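PDB 2WOL: clavulanic acid biosynthesis oligopeptide binding protein 2 from Streptomyces clavuligerus, which probably binds peptides or related small ligands as a family 5 extracellular solute-binding protein tied to clavulanic acid biosynthesis. Local coordinates for residues R65-Y70 against D84-P89; W99-R104 against S181-L186; T397-F402 against V422-V427; T429-G434 against V450-A455. All coordinates share one frame; numbering follows the deposited sequence. Where two conformers were deposited one is given.

Contact 1: residues R65-Y70 against D84-P89; sequences RTLMAY and DLAEGP
Arg65 holds Asp84 through NE and NH2 in a buried salt bridge, where the small antiparallel pair of strands 68-69 and 82-83 continues into loop. Both nitrogens share one oxygen, OD1, which they reach from the same face of the carboxylate; Arg65 NE lies 2.9 Å from Asp84 OD1. A bend at chi3 (66°) turns the guanidinium to within 21° of the carboxylate plane, and Leu85 CD2 covers one of its faces. Arg65 NH2 also bonds Thr238 O, while Asp84 OD2 pairs with Arg242; two arginines probably keep this buried acid ionised. Thr66 N sends an almost straight bond of 3.1 Å to Asp84 OD2 from above the carboxylate plane, and Thr66 O takes Leu85 N at 2.8 Å. Leu67 O then accepts two backbone donors, Asp84 N and Ala86 N. Met68, folded at chi2 and chi3, brings CE within 3.9 Å of Pro89 CB. Last comes Ala69, whose CB rests 3.7 Å from Asp84 OD2.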
loop_
_atom_site.group_PDB
_atom_site.type_symbol
_atom_site.label_atom_id
_atom_site.label_comp_id
_atom_site.label_asym_id
_atom_site.label_seq_id
_atom_site.Cartn_x
_atom_site.Cartn_y
_atom_site.Cartn_z
ATOM N N ARG A 65 17.217 -3.778 7.566
ATOM C CA ARG A 65 17.522 -4.163 6.204
ATOM C C ARG A 65 16.786 -5.451 5.850
ATOM O O ARG A 65 16.306 -6.167 6.730
ATOM C CB ARG A 65 19.030 -4.325 6.026
ATOM C CG ARG A 65 19.814 -3.048 6.291
ATOM C CD ARG A 65 21.303 -3.273 6.127
ATOM N NE ARG A 65 21.662 -3.585 4.748
ATOM C CZ ARG A 65 22.911 -3.720 4.311
ATOM N NH1 ARG A 65 23.931 -3.577 5.146
ATOM N NH2 ARG A 65 23.142 -4.000 3.036
ATOM N N THR A 66 16.695 -5.728 4.555
ATOM C CA THR A 66 15.998 -6.900 4.041
ATOM C C THR A 66 16.855 -7.494 2.924
ATOM O O THR A 66 17.837 -6.874 2.511
ATOM C CB THR A 66 14.595 -6.520 3.513
ATOM O OG1 THR A 66 14.694 -5.320 2.735
ATOM C CG2 THR A 66 13.628 -6.265 4.666
ATOM N N LEU A 67 16.514 -8.685 2.443
ATOM C CA LEU A 67 17.283 -9.295 1.350
ATOM C C LEU A 67 17.301 -8.377 0.137
ATOM O O LEU A 67 18.363 -8.127 -0.456
ATOM C CB LEU A 67 16.730 -10.672 0.976
ATOM C CG LEU A 67 17.005 -11.815 1.957
ATOM C CD1 LEU A 67 16.180 -13.029 1.576
ATOM C CD2 LEU A 67 18.487 -12.169 2.004
ATOM N N MET A 68 16.115 -7.883 -0.211
ATOM C CA MET A 68 15.914 -6.950 -1.314
ATOM C C MET A 68 15.274 -5.694 -0.747
ATOM O O MET A 68 14.601 -5.753 0.274
ATOM C CB MET A 68 14.982 -7.558 -2.363
ATOM C CG MET A 68 15.442 -8.906 -2.907
ATOM S SD MET A 68 16.944 -8.768 -3.903
ATOM C CE MET A 68 16.336 -7.837 -5.311
ATOM N N ALA A 69 15.485 -4.557 -1.401
ATOM C CA ALA A 69 14.856 -3.307 -0.968
ATOM C C ALA A 69 14.554 -2.431 -2.165
ATOM O O ALA A 69 15.241 -2.510 -3.182
ATOM C CB ALA A 69 15.755 -2.563 0.015
ATOM N N TYR A 70 13.530 -1.593 -2.054
ATOM C CA TYR A 70 13.286 -0.618 -3.112
ATOM C C TYR A 70 14.445 0.375 -3.142
ATOM O O TYR A 70 14.848 0.894 -2.101
ATOM C CB TYR A 70 11.904 0.036 -2.964
ATOM C CG TYR A 70 10.831 -1.021 -3.064
ATOM C CD1 TYR A 70 10.266 -1.575 -1.916
ATOM C CD2 TYR A 70 10.436 -1.523 -4.305
ATOM C CE1 TYR A 70 9.311 -2.579 -2.000
ATOM C CE2 TYR A 70 9.482 -2.535 -4.403
ATOM C CZ TYR A 70 8.928 -3.059 -3.240
ATOM O OH TYR A 70 7.990 -4.065 -3.312
ATOM N N ASP A 84 19.841 -5.797 -1.269
ATOM C CA ASP A 84 20.128 -5.077 -0.036
ATOM C C ASP A 84 21.059 -5.937 0.818
ATOM O O ASP A 84 22.280 -5.796 0.730
ATOM C CB ASP A 84 18.821 -4.709 0.685
ATOM C CG ASP A 84 19.043 -3.933 1.977
ATOM O OD1 ASP A 84 20.190 -3.536 2.280
ATOM O OD2 ASP A 84 18.046 -3.717 2.698
ATOM N N LEU A 85 20.500 -6.841 1.620
ATOM C CA LEU A 85 21.332 -7.797 2.355
ATOM C C LEU A 85 21.875 -8.871 1.424
ATOM O O LEU A 85 22.958 -9.406 1.660
ATOM C CB LEU A 85 20.566 -8.440 3.515
ATOM C CG LEU A 85 20.214 -7.551 4.707
ATOM C CD1 LEU A 85 19.241 -8.274 5.612
ATOM C CD2 LEU A 85 21.452 -7.135 5.486
ATOM N N ALA A 86 21.118 -9.189 0.377
ATOM C CA ALA A 86 21.565 -10.130 -0.646
ATOM C C ALA A 86 22.587 -9.477 -1.566
ATOM O O ALA A 86 22.557 -8.262 -1.780
ATOM C CB ALA A 86 20.386 -10.652 -1.451
ATOM N N GLU A 87 23.490 -10.284 -2.112
ATOM C CA GLU A 87 24.504 -9.757 -3.028
ATOM C C GLU A 87 23.944 -9.524 -4.430
ATOM O O GLU A 87 24.490 -8.724 -5.195
ATOM C CB GLU A 87 25.695 -10.717 -3.099
ATOM C CG GLU A 87 26.370 -10.973 -1.756
ATOM C CD GLU A 87 27.371 -12.113 -1.803
ATOM O OE1 GLU A 87 27.020 -13.213 -2.288
ATOM O OE2 GLU A 87 28.511 -11.912 -1.338
ATOM N N GLY A 88 22.858 -10.221 -4.757
ATOM C CA GLY A 88 22.174 -10.062 -6.035
ATOM C C GLY A 88 20.680 -10.313 -5.908
ATOM O O GLY A 88 20.219 -10.767 -4.859
ATOM N N PRO A 89 19.912 -10.024 -6.976
ATOM C CA PRO A 89 18.477 -10.316 -6.953
ATOM C C PRO A 89 18.205 -11.813 -6.820
ATOM O O PRO A 89 19.073 -12.636 -7.127
ATOM C CB PRO A 89 17.983 -9.805 -8.312
ATOM C CG PRO A 89 19.040 -8.880 -8.791
ATOM C CD PRO A 89 20.323 -9.411 -8.251
#

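Contact 2: residues W99-R104 against S181-L186; sequences WTYRLR and SDFDHL
Trp99 offers one face of its indole to Phe183, whose CB stands over the centre of the six-membered ring, 14° off the normal, in a CH-pi contact. The pair joins the four-stranded antiparallel sheet, through strand 98-102, to the short helix 183-186. Phe183 CB comes to 3.4 Å from Trp99 CE2. At the indole edge, near its plane, Trp99 CZ3 lies 3.6 Å from Asp184 OD1. The Phe183 ring meets the five-membered ring obliquely, planes at 44°. Its CG is anti to the backbone N (chi1 -159°), which carries the ring past the indole to the edge of Tyr101, where Phe183 CD2 lies 3.5 Å from Tyr101 OH. Phe174 of strand 171-175 and Leu140 of helix 140-144 also touch Phe183, continuing the apolar packing, and Trp99 NE1 is bonded to Gly96 O.

Two residues along the strand from Trp99, Tyr101 reaches toward the same helix. Asp184, in its first turn, receives both the phenol and Gly90 N on OD1; these donors and the nearby helix N-terminus would probably stabilise the charged carboxylate. Tyr101 OH donates across 2.7 Å to the anti lone pair of Asp184 OD1.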
loop_
_atom_site.group_PDB
_atom_site.type_symbol
_atom_site.label_atom_id
_atom_site.label_comp_id
_atom_site.label_asym_id
_atom_site.label_seq_id
_atom_site.Cartn_x
_atom_site.Cartn_y
_atom_site.Cartn_z
ATOM N N TRP A 99 13.458 -19.846 -5.214
ATOM C CA TRP A 99 14.132 -18.562 -5.127
ATOM C C TRP A 99 15.305 -18.651 -4.169
ATOM O O TRP A 99 15.136 -18.990 -2.995
ATOM C CB TRP A 99 13.143 -17.491 -4.670
ATOM C CG TRP A 99 12.138 -17.143 -5.715
ATOM C CD1 TRP A 99 11.098 -17.915 -6.151
ATOM C CD2 TRP A 99 12.082 -15.931 -6.471
ATOM N NE1 TRP A 99 10.394 -17.256 -7.129
ATOM C CE2 TRP A 99 10.977 -16.035 -7.346
ATOM C CE3 TRP A 99 12.853 -14.762 -6.487
ATOM C CZ2 TRP A 99 10.628 -15.012 -8.233
ATOM C CZ3 TRP A 99 12.506 -13.747 -7.363
ATOM C CH2 TRP A 99 11.403 -13.879 -8.227
ATOM N N THR A 100 16.493 -18.348 -4.684
ATOM C CA THR A 100 17.732 -18.444 -3.926
ATOM C C THR A 100 18.377 -17.068 -3.755
ATOM O O THR A 100 18.460 -16.287 -4.707
ATOM C CB THR A 100 18.714 -19.414 -4.633
ATOM O OG1 THR A 100 18.088 -20.695 -4.783
ATOM C CG2 THR A 100 20.010 -19.569 -3.853
ATOM N N TYR A 101 18.818 -16.781 -2.532
ATOM C CA TYR A 101 19.517 -15.538 -2.200
ATOM C C TYR A 101 20.828 -15.847 -1.500
ATOM O O TYR A 101 20.938 -16.837 -0.765
ATOM C CB TYR A 101 18.661 -14.639 -1.293
ATOM C CG TYR A 101 17.352 -14.203 -1.906
ATOM C CD1 TYR A 101 16.225 -15.019 -1.828
ATOM C CD2 TYR A 101 17.237 -12.974 -2.558
ATOM C CE1 TYR A 101 15.015 -14.632 -2.388
ATOM C CE2 TYR A 101 16.027 -12.573 -3.122
ATOM C CZ TYR A 101 14.921 -13.412 -3.033
ATOM O OH TYR A 101 13.710 -13.055 -3.584
ATOM N N ARG A 102 21.811 -14.983 -1.728
ATOM C CA ARG A 102 23.134 -15.118 -1.131
ATOM C C ARG A 102 23.428 -13.867 -0.323
ATOM O O ARG A 102 23.454 -12.761 -0.864
ATOM C CB ARG A 102 24.187 -15.363 -2.219
ATOM C CG ARG A 102 23.774 -16.498 -3.144
ATOM C CD ARG A 102 24.775 -16.851 -4.234
ATOM N NE ARG A 102 24.149 -17.809 -5.144
ATOM C CZ ARG A 102 24.027 -19.114 -4.905
ATOM N NH1 ARG A 102 24.517 -19.645 -3.790
ATOM N NH2 ARG A 102 23.417 -19.893 -5.786
ATOM N N LEU A 103 23.622 -14.050 0.977
ATOM C CA LEU A 103 23.756 -12.937 1.907
ATOM C C LEU A 103 25.168 -12.373 1.952
ATOM O O LEU A 103 26.152 -13.115 1.852
ATOM C CB LEU A 103 23.336 -13.366 3.314
ATOM C CG LEU A 103 21.847 -13.444 3.656
ATOM C CD1 LEU A 103 21.190 -14.684 3.054
ATOM C CD2 LEU A 103 21.679 -13.434 5.171
ATOM N N ARG A 104 25.258 -11.054 2.108
ATOM C CA ARG A 104 26.531 -10.391 2.389
ATOM C C ARG A 104 27.109 -10.916 3.702
ATOM O O ARG A 104 26.368 -11.204 4.644
ATOM C CB ARG A 104 26.344 -8.876 2.471
ATOM C CG ARG A 104 25.989 -8.212 1.155
ATOM C CD ARG A 104 25.560 -6.777 1.394
ATOM N NE ARG A 104 25.444 -6.019 0.153
ATOM C CZ ARG A 104 26.450 -5.363 -0.423
ATOM N NH1 ARG A 104 27.659 -5.364 0.125
ATOM N NH2 ARG A 104 26.244 -4.698 -1.552
ATOM N N SER A 181 5.994 -14.853 -9.523
ATOM C CA SER A 181 6.866 -13.922 -10.239
ATOM C C SER A 181 7.402 -12.785 -9.361
ATOM O O SER A 181 8.493 -12.269 -9.604
ATOM C CB SER A 181 6.134 -13.331 -11.454
ATOM O OG SER A 181 4.941 -12.665 -11.066
ATOM N N ASP A 182 6.636 -12.415 -8.336
ATOM C CA ASP A 182 6.908 -11.198 -7.565
ATOM C C ASP A 182 7.629 -11.424 -6.232
ATOM O O ASP A 182 7.539 -10.590 -5.326
ATOM C CB ASP A 182 5.601 -10.419 -7.345
ATOM C CG ASP A 182 4.949 -9.973 -8.650
ATOM O OD1 ASP A 182 5.588 -10.071 -9.725
ATOM O OD2 ASP A 182 3.789 -9.520 -8.593
ATOM N N PHE A 183 8.366 -12.526 -6.110
ATOM C CA PHE A 183 8.939 -12.880 -4.808
ATOM C C PHE A 183 9.950 -11.869 -4.239
ATOM O O PHE A 183 10.006 -11.667 -3.021
ATOM C CB PHE A 183 9.516 -14.298 -4.815
ATOM C CG PHE A 183 9.655 -14.901 -3.444
ATOM C CD1 PHE A 183 8.532 -15.362 -2.754
ATOM C CD2 PHE A 183 10.901 -15.002 -2.838
ATOM C CE1 PHE A 183 8.647 -15.907 -1.488
ATOM C CE2 PHE A 183 11.030 -15.562 -1.570
ATOM C CZ PHE A 183 9.903 -16.014 -0.897
ATOM N N ASP A 184 10.736 -11.222 -5.104
ATOM C CA ASP A 184 11.669 -10.186 -4.638
ATOM C C ASP A 184 10.933 -9.084 -3.859
ATOM O O ASP A 184 11.487 -8.479 -2.939
ATOM C CB ASP A 184 12.420 -9.539 -5.809
ATOM C CG ASP A 184 13.692 -10.290 -6.209
ATOM O OD1 ASP A 184 14.164 -11.192 -5.472
ATOM O OD2 ASP A 184 14.240 -9.942 -7.277
ATOM N N HIS A 185 9.688 -8.818 -4.252
ATOM C CA HIS A 185 8.859 -7.824 -3.571
ATOM C C HIS A 185 8.525 -8.252 -2.154
ATOM O O HIS A 185 8.573 -7.441 -1.227
ATOM C CB HIS A 185 7.575 -7.553 -4.350
ATOM C CG HIS A 185 7.799 -6.809 -5.625
ATOM N ND1 HIS A 185 7.783 -5.433 -5.694
ATOM C CD2 HIS A 185 8.060 -7.248 -6.878
ATOM C CE1 HIS A 185 8.015 -5.054 -6.938
ATOM N NE2 HIS A 185 8.186 -6.137 -7.677
ATOM N N LEU A 186 8.204 -9.533 -1.986
ATOM C CA LEU A 186 7.923 -10.071 -0.660
ATOM C C LEU A 186 9.161 -10.013 0.227
ATOM O O LEU A 186 9.054 -9.785 1.430
ATOM C CB LEU A 186 7.373 -11.496 -0.745
ATOM C CG LEU A 186 6.099 -11.713 -1.573
ATOM C CD1 LEU A 186 5.591 -13.131 -1.370
ATOM C CD2 LEU A 186 4.989 -10.695 -1.262
#

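Contact 3: residues T397-F402 against V422-V427; sequences TQRGKF and VKELDV
Arg399 reaches across to Glu424 and Leu425 from the turn between strand 391-398 and helix 401-414. Its CB lies near Val427 CG2. CG then presses against the carboxylate, with Arg399 CG 3.2 Å from Glu424 OE1. Arg399 CD lies 3.8 Å from Glu424 OE1, and the bend about the CG-CD bond (chi3 -80°) folds the guanidinium back so that Glu424 CB lies over one of its faces. At the tip, Arg399 NH1 forms a salt bridge of 3.0 Å with Glu424 OE1, the guanidinium and carboxylate planes being nearly perpendicular at 84°. The other branch, Arg399 NH2, stays 4.1 Å from Leu425 O. A water joins the two backbones here, accepting from Arg399 N and donating to Leu425 O at 2.6 Å. The second carboxylate oxygen, Glu424 OE2, pairs with Arg403 on helix 401-414, so the acid links two arginines at the surface.

Under this polar rim the side chains of Thr397 and Glu424 lie side by side, and Thr397 CG2 packs 3.5 Å from Val422 CG1. The backbone of Thr397 straddles Glu424: Thr397 N bonds Lys423 O at 3.0 Å, and Leu425 N bonds Thr397 O at 2.8 Å. Two parallel neighbouring strands joined through a helix, which Gly400 precedes at the N-cap, make a beta-alpha-beta unit: strand 391-398, helix 401-414 and strand 418-425.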
loop_
_atom_site.group_PDB
_atom_site.type_symbol
_atom_site.label_atom_id
_atom_site.label_comp_id
_atom_site.label_asym_id
_atom_site.label_seq_id
_atom_site.Cartn_x
_atom_site.Cartn_y
_atom_site.Cartn_z
ATOM N N THR A 397 -20.826 2.402 3.528
ATOM C CA THR A 397 -19.766 3.407 3.549
ATOM C C THR A 397 -19.277 3.702 4.972
ATOM O O THR A 397 -19.803 3.150 5.939
ATOM C CB THR A 397 -20.227 4.715 2.853
ATOM O OG1 THR A 397 -19.103 5.574 2.649
ATOM C CG2 THR A 397 -21.282 5.444 3.679
ATOM N N GLN A 398 -18.253 4.549 5.069
ATOM C CA GLN A 398 -17.768 5.113 6.334
ATOM C C GLN A 398 -18.310 6.525 6.478
ATOM O O GLN A 398 -18.666 7.157 5.482
ATOM C CB GLN A 398 -16.242 5.254 6.315
ATOM C CG GLN A 398 -15.415 3.991 6.297
ATOM C CD GLN A 398 -13.917 4.290 6.285
ATOM O OE1 GLN A 398 -13.491 5.392 5.924
ATOM N NE2 GLN A 398 -13.115 3.311 6.684
ATOM N N ARG A 399 -18.331 7.035 7.709
ATOM C CA ARG A 399 -18.490 8.470 7.949
ATOM C C ARG A 399 -17.309 9.237 7.356
ATOM O O ARG A 399 -16.189 8.723 7.314
ATOM C CB ARG A 399 -18.591 8.759 9.451
ATOM C CG ARG A 399 -20.008 8.711 10.000
ATOM C CD ARG A 399 -20.040 8.542 11.517
ATOM N NE ARG A 399 -19.824 7.154 11.935
ATOM C CZ ARG A 399 -20.791 6.259 12.135
ATOM N NH1 ARG A 399 -22.064 6.585 11.952
ATOM N NH2 ARG A 399 -20.480 5.026 12.519
ATOM N N GLY A 400 -17.563 10.459 6.891
ATOM C CA GLY A 400 -16.507 11.318 6.357
ATOM C C GLY A 400 -16.499 11.410 4.843
ATOM O O GLY A 400 -17.551 11.549 4.215
ATOM N N LYS A 401 -15.305 11.332 4.259
ATOM C CA LYS A 401 -15.123 11.486 2.813
ATOM C C LYS A 401 -15.813 10.379 2.019
ATOM O O LYS A 401 -16.314 10.614 0.915
ATOM C CB LYS A 401 -13.631 11.542 2.461
ATOM C CG LYS A 401 -13.309 12.361 1.216
ATOM C CD LYS A 401 -13.458 13.856 1.472
ATOM C CE LYS A 401 -13.160 14.668 0.222
ATOM N NZ LYS A 401 -13.719 16.050 0.305
ATOM N N PHE A 402 -15.830 9.176 2.589
ATOM C CA PHE A 402 -16.518 8.034 1.989
ATOM C C PHE A 402 -18.022 8.280 1.916
ATOM O O PHE A 402 -18.675 7.849 0.962
ATOM C CB PHE A 402 -16.235 6.757 2.788
ATOM C CG PHE A 402 -14.928 6.087 2.449
ATOM C CD1 PHE A 402 -13.854 6.810 1.933
ATOM C CD2 PHE A 402 -14.765 4.727 2.685
ATOM C CE1 PHE A 402 -12.646 6.182 1.637
ATOM C CE2 PHE A 402 -13.562 4.092 2.399
ATOM C CZ PHE A 402 -12.502 4.819 1.871
ATOM N N VAL A 422 -28.267 4.854 2.523
ATOM C CA VAL A 422 -26.874 4.755 2.926
ATOM C C VAL A 422 -26.764 4.076 4.290
ATOM O O VAL A 422 -27.448 4.462 5.245
ATOM C CB VAL A 422 -26.215 6.156 2.975
ATOM C CG1 VAL A 422 -24.754 6.049 3.347
ATOM C CG2 VAL A 422 -26.372 6.881 1.637
ATOM N N LYS A 423 -25.913 3.057 4.367
ATOM C CA LYS A 423 -25.611 2.391 5.632
ATOM C C LYS A 423 -24.171 2.692 6.022
ATOM O O LYS A 423 -23.232 2.268 5.344
ATOM C CB LYS A 423 -25.849 0.877 5.531
ATOM C CG LYS A 423 -25.404 0.061 6.753
ATOM C CD LYS A 423 -26.224 0.383 7.996
ATOM C CE LYS A 423 -25.667 -0.329 9.218
ATOM N NZ LYS A 423 -26.499 -0.068 10.430
ATOM N N GLU A 424 -24.004 3.439 7.108
ATOM C CA GLU A 424 -22.672 3.754 7.612
ATOM C C GLU A 424 -22.173 2.664 8.545
ATOM O O GLU A 424 -22.925 2.152 9.380
ATOM C CB GLU A 424 -22.656 5.108 8.319
ATOM C CG GLU A 424 -22.738 6.284 7.363
ATOM C CD GLU A 424 -22.702 7.627 8.066
ATOM O OE1 GLU A 424 -22.955 7.683 9.293
ATOM O OE2 GLU A 424 -22.421 8.634 7.389
ATOM N N LEU A 425 -20.901 2.310 8.386
ATOM C CA LEU A 425 -20.261 1.309 9.225
ATOM C C LEU A 425 -19.116 1.952 10.002
ATOM O O LEU A 425 -18.546 2.951 9.561
ATOM C CB LEU A 425 -19.745 0.141 8.376
ATOM C CG LEU A 425 -20.761 -0.611 7.504
ATOM C CD1 LEU A 425 -20.051 -1.568 6.550
ATOM C CD2 LEU A 425 -21.790 -1.352 8.360
ATOM N N ASP A 426 -18.788 1.373 11.157
ATOM C CA ASP A 426 -17.702 1.862 12.009
ATOM C C ASP A 426 -16.406 2.047 11.221
ATOM O O ASP A 426 -15.988 1.157 10.474
ATOM C CB ASP A 426 -17.472 0.895 13.174
ATOM C CG ASP A 426 -16.779 1.550 14.360
ATOM O OD1 ASP A 426 -15.880 2.399 14.161
ATOM O OD2 ASP A 426 -17.134 1.203 15.506
ATOM N N VAL A 427 -15.780 3.210 11.402
ATOM C CA VAL A 427 -14.570 3.588 10.669
ATOM C C VAL A 427 -13.378 2.681 10.999
ATOM O O VAL A 427 -12.716 2.164 10.095
ATOM C CB VAL A 427 -14.198 5.083 10.920
ATOM C CG1 VAL A 427 -12.855 5.436 10.287
ATOM C CG2 VAL A 427 -15.292 6.006 10.390
HETATM O O HOH W 1 -18.782 5.472 9.958
#

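Contact 4: residues T429-G434 against V450-A455; sequences TYFSLG and VTDWGA
Tyr430 donates its phenol proton to the main chain of the facing strand, Tyr430 OH lying 2.7 Å from Val450 O. The donor sits in the carbonyl plane, at a C=O...donor angle of 149°. Oxygen and ring share nearly one plane too, since the Val450 carbonyl comes to the phenol edge, with Tyr430 CE2 3.4 Å from Val450 O. Phe431 makes the second touch: its edge faces the threonine hydroxyl, Phe431 CE2 being 3.5 Å from Thr451 OG1. With OG1 anti to the backbone N of Thr451 (chi1 -162°), the hydroxyl is presented to that ring edge.

The next shell fixes the two rings. Tyr430 CD2 stands 3.6 Å above the plane of the Phe431 ring, toward its rim, so the neighbours brace each other. Gln398 touches both aromatics, and Trp480 meets the Phe431 ring and also touches Thr451. Tyr430 and Phe431 belong to a short, weakly bonded helix: Leu433 N reaches Thr429 O at 2.7 Å, while Ser432 N and Gly434 N add weak bonds to the same carbonyl, that of Gly434 being the wider pi-type step.

Helix 430-434 thus lies against strand 448-453 through two side chains, with segment axes 11.5 Å apart. That strand runs between 391-398, parallel to it, and 303-309, antiparallel; the Val450 side chain packs on Phe402 and Val405 of helix 401-414.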
loop_
_atom_site.group_PDB
_atom_site.type_symbol
_atom_site.label_atom_id
_atom_site.label_comp_id
_atom_site.label_asym_id
_atom_site.label_seq_id
_atom_site.Cartn_x
_atom_site.Cartn_y
_atom_site.Cartn_z
ATOM N N THR A 429 -13.087 -0.324 12.179
ATOM C CA THR A 429 -13.184 -1.734 11.801
ATOM C C THR A 429 -13.776 -1.942 10.404
ATOM O O THR A 429 -14.222 -3.041 10.079
ATOM C CB THR A 429 -14.039 -2.527 12.809
ATOM O OG1 THR A 429 -15.361 -1.974 12.852
ATOM C CG2 THR A 429 -13.418 -2.491 14.205
ATOM N N TYR A 430 -13.771 -0.892 9.585
ATOM C CA TYR A 430 -14.405 -0.931 8.262
ATOM C C TYR A 430 -13.864 -2.044 7.366
ATOM O O TYR A 430 -14.617 -2.670 6.617
ATOM C CB TYR A 430 -14.265 0.424 7.568
ATOM C CG TYR A 430 -15.108 0.580 6.319
ATOM C CD1 TYR A 430 -16.499 0.673 6.401
ATOM C CD2 TYR A 430 -14.515 0.658 5.058
ATOM C CE1 TYR A 430 -17.277 0.828 5.262
ATOM C CE2 TYR A 430 -15.288 0.818 3.907
ATOM C CZ TYR A 430 -16.667 0.898 4.019
ATOM O OH TYR A 430 -17.443 1.054 2.893
ATOM N N PHE A 431 -12.561 -2.295 7.456
ATOM C CA PHE A 431 -11.909 -3.291 6.610
ATOM C C PHE A 431 -11.838 -4.678 7.266
ATOM O O PHE A 431 -11.773 -5.695 6.576
ATOM C CB PHE A 431 -10.524 -2.786 6.180
ATOM C CG PHE A 431 -10.529 -1.355 5.693
ATOM C CD1 PHE A 431 -10.067 -0.326 6.507
ATOM C CD2 PHE A 431 -11.020 -1.036 4.430
ATOM C CE1 PHE A 431 -10.080 1.001 6.064
ATOM C CE2 PHE A 431 -11.038 0.284 3.976
ATOM C CZ PHE A 431 -10.568 1.304 4.795
ATOM N N SER A 432 -11.878 -4.711 8.595
ATOM C CA SER A 432 -11.815 -5.963 9.349
ATOM C C SER A 432 -13.188 -6.587 9.617
ATOM O O SER A 432 -13.351 -7.810 9.531
ATOM C CB SER A 432 -11.078 -5.747 10.674
ATOM O OG SER A 432 -11.651 -4.673 11.401
ATOM N N LEU A 433 -14.169 -5.753 9.953
ATOM C CA LEU A 433 -15.489 -6.250 10.339
ATOM C C LEU A 433 -16.635 -5.592 9.570
ATOM O O LEU A 433 -17.788 -6.001 9.705
ATOM C CB LEU A 433 -15.709 -6.084 11.852
ATOM C CG LEU A 433 -14.806 -6.860 12.822
ATOM C CD1 LEU A 433 -14.912 -6.277 14.222
ATOM C CD2 LEU A 433 -15.131 -8.353 12.828
ATOM N N GLY A 434 -16.316 -4.580 8.764
ATOM C CA GLY A 434 -17.331 -3.825 8.029
ATOM C C GLY A 434 -17.471 -4.302 6.597
ATOM O O GLY A 434 -17.917 -5.423 6.351
ATOM N N VAL A 450 -18.444 1.570 -0.847
ATOM C CA VAL A 450 -17.429 2.577 -1.154
ATOM C C VAL A 450 -16.140 2.215 -0.436
ATOM O O VAL A 450 -16.142 1.962 0.769
ATOM C CB VAL A 450 -17.862 3.996 -0.702
ATOM C CG1 VAL A 450 -16.761 5.028 -1.001
ATOM C CG2 VAL A 450 -19.161 4.401 -1.371
ATOM N N THR A 451 -15.032 2.191 -1.169
ATOM C CA THR A 451 -13.748 1.954 -0.527
ATOM C C THR A 451 -12.579 2.558 -1.295
ATOM O O THR A 451 -12.755 3.103 -2.383
ATOM C CB THR A 451 -13.521 0.443 -0.230
ATOM O OG1 THR A 451 -12.481 0.302 0.745
ATOM C CG2 THR A 451 -13.163 -0.333 -1.488
ATOM N N ASP A 452 -11.396 2.487 -0.697
ATOM C CA ASP A 452 -10.161 2.800 -1.398
ATOM C C ASP A 452 -9.164 1.682 -1.137
ATOM O O ASP A 452 -9.305 0.939 -0.164
ATOM C CB ASP A 452 -9.618 4.185 -1.018
ATOM C CG ASP A 452 -9.079 4.257 0.403
ATOM O OD1 ASP A 452 -9.527 3.496 1.286
ATOM O OD2 ASP A 452 -8.201 5.114 0.640
ATOM N N TRP A 453 -8.182 1.551 -2.022
ATOM C CA TRP A 453 -7.262 0.424 -2.000
ATOM C C TRP A 453 -5.904 0.840 -2.535
ATOM O O TRP A 453 -5.818 1.553 -3.535
ATOM C CB TRP A 453 -7.820 -0.721 -2.852
ATOM C CG TRP A 453 -6.801 -1.756 -3.236
ATOM C CD1 TRP A 453 -6.232 -1.923 -4.468
ATOM C CD2 TRP A 453 -6.226 -2.761 -2.390
ATOM N NE1 TRP A 453 -5.342 -2.967 -4.441
ATOM C CE2 TRP A 453 -5.320 -3.503 -3.180
ATOM C CE3 TRP A 453 -6.390 -3.107 -1.042
ATOM C CZ2 TRP A 453 -4.578 -4.571 -2.667
ATOM C CZ3 TRP A 453 -5.660 -4.177 -0.537
ATOM C CH2 TRP A 453 -4.761 -4.891 -1.348
ATOM N N GLY A 454 -4.854 0.394 -1.854
ATOM C CA GLY A 454 -3.489 0.494 -2.353
ATOM C C GLY A 454 -2.817 -0.862 -2.241
ATOM O O GLY A 454 -3.001 -1.580 -1.257
ATOM N N ALA A 455 -2.039 -1.214 -3.255
ATOM C CA ALA A 455 -1.319 -2.484 -3.261
ATOM C C ALA A 455 -0.289 -2.549 -2.138
ATOM O O ALA A 455 0.286 -1.531 -1.756
ATOM C CB ALA A 455 -0.643 -2.684 -4.593
#

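Overall arrangement
Contacts 1 and 2 touch each other on one side of the chain's centre, contacts 3 and 4 on the other, consistent with a two-lobed solute-binding protein; nearest atoms of contacts 1 and 4 are about 8 Å apart. Contact 1 is buried yet chiefly polar, whereas neighbouring contact 2 is mainly aromatic; Tyr70 OH to His185 ND1, probably a hydrogen bond, joins them. Contacts 3 and 4 meet the same mixed sheet through adjacent strands 391-398 and 448-453. Contact 3 is partly open, with its ion pair and water at the rim, while contact 4, closer to the chain's centre, relies on a single phenol bond and ring packing.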